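Local coordinates for protein paenibacillus xanthan lyase (Paenibacillus, PDB 6F2P) that cleaves the polysaccharide xanthan as a lyase, probably by the beta-elimination chemistry of polysaccharide lyase family 8, at residues A[146-149]-A[150-154]; A[516-520]-A[521-525]. One frame throughout, in Å; residues are numbered along the deposited sequence.

Contact 1 of 2, residues A[146-149]-A[150-154]; sequences TATQ and ISNYM
Gln149 and Tyr153, one helical turn apart, run side by side on the inner face of helix 147-160. The phenol oxygen comes alongside the Gln149 stem, with Tyr153 OH 3.6 Å from Gln149 CB, and the amide and ring planes differ by 34°. Both polar ends reach helix 95-111, where the two carboxylate oxygens of Asp106 take one hydrogen bond each, from Gln149 NE2 and from Tyr153 OH. With CG anti to its carbonyl carbon (chi1 -49°), Tyr153 lays one ring face over Gln149 O, which also accepts from Tyr153 N at 3.0 Å. A leucine in its place would probably cost Asp106 one of these two partners and open a gap beside Leu105 and Val138. Ile150 adds to this buried side, packing on Tyr142 and Leu145.

The other flank is looser and largely open to solvent. Thr148 CG2 merely comes to 4.0 Å from Asn152 ND2, and Ser151 is exposed.

At the first turn the bonds are reciprocal: Gln149 N donates to Thr146 OG1 (2.8 Å), while Thr146 N gives a nearly straight bond to Gln149 OE1 (2.8 Å). Ile150 N follows with the first helical bond, to Thr146 O at 3.1 Å. Thr146 is thus the N-cap of a classic capping box, here starting a helix of the family 8 alpha-helical domain.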
loop_
_atom_site.group_PDB
_atom_site.type_symbol
_atom_site.label_atom_id
_atom_site.label_comp_id
_atom_site.label_asym_id
_atom_site.label_seq_id
_atom_site.Cartn_x
_atom_site.Cartn_y
_atom_site.Cartn_z
ATOM N N THR A 146 -24.127 24.660 -43.756
ATOM C CA THR A 146 -23.339 25.625 -44.506
ATOM C C THR A 146 -22.026 25.891 -43.782
ATOM O O THR A 146 -21.865 25.540 -42.611
ATOM C CB THR A 146 -24.064 26.962 -44.638
ATOM O OG1 THR A 146 -24.054 27.630 -43.366
ATOM C CG2 THR A 146 -25.493 26.750 -45.119
ATOM N N ALA A 147 -21.088 26.523 -44.478
ATOM C CA ALA A 147 -19.818 26.892 -43.874
ATOM C C ALA A 147 -20.078 27.913 -42.793
ATOM O O ALA A 147 -19.388 27.949 -41.775
ATOM C CB ALA A 147 -18.887 27.467 -44.915
ATOM N N THR A 148 -21.087 28.745 -43.021
ATOM C CA THR A 148 -21.382 29.827 -42.101
ATOM C C THR A 148 -21.952 29.256 -40.806
ATOM O O THR A 148 -21.622 29.715 -39.709
ATOM C CB THR A 148 -22.331 30.845 -42.750
ATOM O OG1 THR A 148 -21.740 31.318 -43.966
ATOM C CG2 THR A 148 -22.581 32.025 -41.830
ATOM N N GLN A 149 -22.791 28.232 -40.937
ATOM C CA GLN A 149 -23.326 27.544 -39.769
ATOM C C GLN A 149 -22.215 26.857 -38.964
ATOM O O GLN A 149 -22.136 26.997 -37.739
ATOM C CB GLN A 149 -24.396 26.534 -40.190
ATOM C CG GLN A 149 -25.687 27.179 -40.660
ATOM C CD GLN A 149 -26.643 26.183 -41.287
ATOM O OE1 GLN A 149 -26.231 25.280 -42.023
ATOM N NE2 GLN A 149 -27.930 26.336 -40.989
ATOM N N ILE A 150 -21.354 26.123 -39.659
ATOM C CA ILE A 150 -20.253 25.427 -39.009
ATOM C C ILE A 150 -19.310 26.413 -38.315
ATOM O O ILE A 150 -18.871 26.187 -37.181
ATOM C CB ILE A 150 -19.485 24.558 -40.011
ATOM C CG1 ILE A 150 -20.370 23.395 -40.461
ATOM C CG2 ILE A 150 -18.198 24.035 -39.389
ATOM C CD1 ILE A 150 -19.828 22.630 -41.651
ATOM N N SER A 151 -19.026 27.516 -38.995
ATOM C CA SER A 151 -18.225 28.587 -38.425
ATOM C C SER A 151 -18.821 29.133 -37.126
ATOM O O SER A 151 -18.117 29.285 -36.129
ATOM C CB SER A 151 -18.081 29.722 -39.428
ATOM O OG SER A 151 -18.024 30.962 -38.749
ATOM N N ASN A 152 -20.117 29.438 -37.150
ATOM C CA ASN A 152 -20.811 29.968 -35.979
ATOM C C ASN A 152 -20.756 29.019 -34.792
ATOM O O ASN A 152 -20.383 29.420 -33.686
ATOM C CB ASN A 152 -22.279 30.287 -36.298
ATOM C CG ASN A 152 -22.444 31.543 -37.143
ATOM O OD1 ASN A 152 -21.665 32.489 -37.043
ATOM N ND2 ASN A 152 -23.472 31.554 -37.973
ATOM N N TYR A 153 -21.135 27.763 -35.023
ATOM C CA TYR A 153 -21.165 26.779 -33.951
ATOM C C TYR A 153 -19.762 26.592 -33.358
ATOM O O TYR A 153 -19.610 26.488 -32.138
ATOM C CB TYR A 153 -21.712 25.437 -34.440
ATOM C CG TYR A 153 -23.005 25.510 -35.227
ATOM C CD1 TYR A 153 -23.892 26.575 -35.070
ATOM C CD2 TYR A 153 -23.349 24.500 -36.123
ATOM C CE1 TYR A 153 -25.079 26.638 -35.796
ATOM C CE2 TYR A 153 -24.534 24.551 -36.847
ATOM C CZ TYR A 153 -25.391 25.624 -36.679
ATOM O OH TYR A 153 -26.562 25.686 -37.395
ATOM N N MET A 154 -18.739 26.562 -34.215
ATOM C CA MET A 154 -17.365 26.384 -33.737
ATOM C C MET A 154 -16.871 27.623 -33.003
ATOM O O MET A 154 -16.168 27.517 -32.000
ATOM C CB MET A 154 -16.409 26.023 -34.874
ATOM C CG MET A 154 -16.624 24.629 -35.457
ATOM S SD MET A 154 -16.484 23.279 -34.259
ATOM C CE MET A 154 -18.203 22.818 -34.031
#

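Contact 2 of 2, residues A[516-520]-A[521-525]; sequences KLNSS and GNNAL
The loop that carries the chain from strand 508-516 to strand 525-527, between two sheets of the super-sandwich domain, folds round a beta turn at residues 518-521 and the side chain of Asn518. CG of Asn518 stands between its own backbone N and carbonyl carbon (chi1 60°), which turns the amide into the loop. There Asn518 OD1 accepts from Asn522 N at 3.2 Å and, weakly, from Gly521 N, which also makes the weak turn bond to Asn518 O at 2.9 Å. From the other end of the amide, Asn518 ND2 donates to Asn522 OD1 at 2.9 Å, the acceptor lying close to the plane of the donor amide although the two amides are turned 68° apart. Asn523 comes from the opposite direction: its OD1 receives Asn518 N at 3.0 Å in a nearly straight bond (173°), while its ND2 is held by Ala551 O and Ser553 OG. Leu517 CB packs 3.8 Å from Gly521 CA, and Arg573 NH1 binds the carbonyls of Gly521 and Asn523. Both ends of the Asn518 amide are engaged, which is likely to fix its rotation and suggests that side-chain amides, beside the weak turn bond, contribute much to this loop's shape.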
loop_
_atom_site.group_PDB
_atom_site.type_symbol
_atom_site.label_atom_id
_atom_site.label_comp_id
_atom_site.label_asym_id
_atom_site.label_seq_id
_atom_site.Cartn_x
_atom_site.Cartn_y
_atom_site.Cartn_z
ATOM N N LYS A 516 -26.807 -11.623 -0.563
ATOM C CA LYS A 516 -28.109 -11.544 -1.211
ATOM C C LYS A 516 -28.504 -12.914 -1.736
ATOM O O LYS A 516 -27.684 -13.617 -2.326
ATOM C CB LYS A 516 -28.106 -10.531 -2.351
ATOM C CG LYS A 516 -29.497 -10.064 -2.724
ATOM C CD LYS A 516 -29.598 -9.748 -4.187
ATOM C CE LYS A 516 -28.617 -8.684 -4.578
ATOM N NZ LYS A 516 -28.488 -8.644 -6.052
ATOM N N LEU A 517 -29.763 -13.282 -1.530
ATOM C CA LEU A 517 -30.236 -14.625 -1.847
ATOM C C LEU A 517 -31.065 -14.651 -3.127
ATOM O O LEU A 517 -31.236 -13.622 -3.783
ATOM C CB LEU A 517 -31.039 -15.183 -0.671
ATOM C CG LEU A 517 -30.282 -15.082 0.657
ATOM C CD1 LEU A 517 -31.075 -15.676 1.810
ATOM C CD2 LEU A 517 -28.926 -15.767 0.530
ATOM N N ASN A 518 -31.573 -15.828 -3.487
ATOM C CA ASN A 518 -32.477 -15.933 -4.621
ATOM C C ASN A 518 -33.803 -15.237 -4.312
ATOM O O ASN A 518 -33.991 -14.715 -3.207
ATOM C CB ASN A 518 -32.679 -17.389 -5.051
ATOM C CG ASN A 518 -33.259 -18.260 -3.951
ATOM O OD1 ASN A 518 -34.022 -17.804 -3.093
ATOM N ND2 ASN A 518 -32.906 -19.537 -3.982
ATOM N N SER A 519 -34.722 -15.232 -5.272
ATOM C CA SER A 519 -35.940 -14.427 -5.139
ATOM C C SER A 519 -36.854 -14.944 -4.030
ATOM O O SER A 519 -37.641 -14.186 -3.474
ATOM C CB SER A 519 -36.692 -14.324 -6.466
ATOM O OG SER A 519 -37.134 -15.598 -6.887
ATOM N N SER A 520 -36.733 -16.229 -3.704
ATOM C CA SER A 520 -37.454 -16.801 -2.567
ATOM C C SER A 520 -36.772 -16.438 -1.251
ATOM O O SER A 520 -37.431 -16.282 -0.218
ATOM C CB SER A 520 -37.502 -18.319 -2.681
ATOM O OG SER A 520 -37.813 -18.709 -4.004
ATOM N N GLY A 521 -35.448 -16.312 -1.295
ATOM C CA GLY A 521 -34.662 -16.167 -0.088
ATOM C C GLY A 521 -34.600 -17.484 0.671
ATOM O O GLY A 521 -34.591 -17.499 1.905
ATOM N N ASN A 522 -34.547 -18.594 -0.062
ATOM C CA ASN A 522 -34.595 -19.906 0.571
ATOM C C ASN A 522 -33.320 -20.731 0.450
ATOM O O ASN A 522 -33.353 -21.937 0.670
ATOM C CB ASN A 522 -35.769 -20.718 0.025
ATOM C CG ASN A 522 -35.521 -21.239 -1.384
ATOM O OD1 ASN A 522 -34.472 -21.007 -1.987
ATOM N ND2 ASN A 522 -36.491 -21.968 -1.910
ATOM N N ASN A 523 -32.223 -20.095 0.053
ATOM C CA ASN A 523 -30.951 -20.794 -0.113
ATOM C C ASN A 523 -30.642 -21.596 1.134
ATOM O O ASN A 523 -30.713 -21.059 2.243
ATOM C CB ASN A 523 -29.825 -19.801 -0.390
ATOM C CG ASN A 523 -30.048 -19.016 -1.658
ATOM O OD1 ASN A 523 -30.991 -18.230 -1.752
ATOM N ND2 ASN A 523 -29.186 -19.229 -2.649
ATOM N N ALA A 524 -30.345 -22.884 0.968
ATOM C CA ALA A 524 -30.191 -23.740 2.139
ATOM C C ALA A 524 -29.030 -23.272 3.025
ATOM O O ALA A 524 -27.929 -22.982 2.535
ATOM C CB ALA A 524 -30.023 -25.178 1.735
ATOM N N LEU A 525 -29.306 -23.152 4.320
ATOM C CA LEU A 525 -28.277 -22.825 5.293
ATOM C C LEU A 525 -28.050 -24.029 6.181
ATOM O O LEU A 525 -28.875 -24.335 7.035
ATOM C CB LEU A 525 -28.671 -21.621 6.143
ATOM C CG LEU A 525 -27.612 -21.211 7.181
ATOM C CD1 LEU A 525 -26.515 -20.329 6.578
ATOM C CD2 LEU A 525 -28.233 -20.511 8.376
#

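Two local solutions to one problem, the satisfaction of backbone N-H groups where regular structure begins or stops, are compared here in separate domains, with nearest atoms about 43 Å apart. Both are partly buried. Contact 1 stays within a single helix, and its side-chain capping is confined to the first turn, after which repeating backbone bonds take over; its buried flank faces neighbouring helices. Contact 2 has no such repeat and relies mainly on asparagine amides, with one weak backbone turn bond, in a loop joining strands of different sheets. The outside charge differs too: a carboxylate receives donors from 146-154, whereas a guanidinium group supplies them to the carbonyls of 516-525.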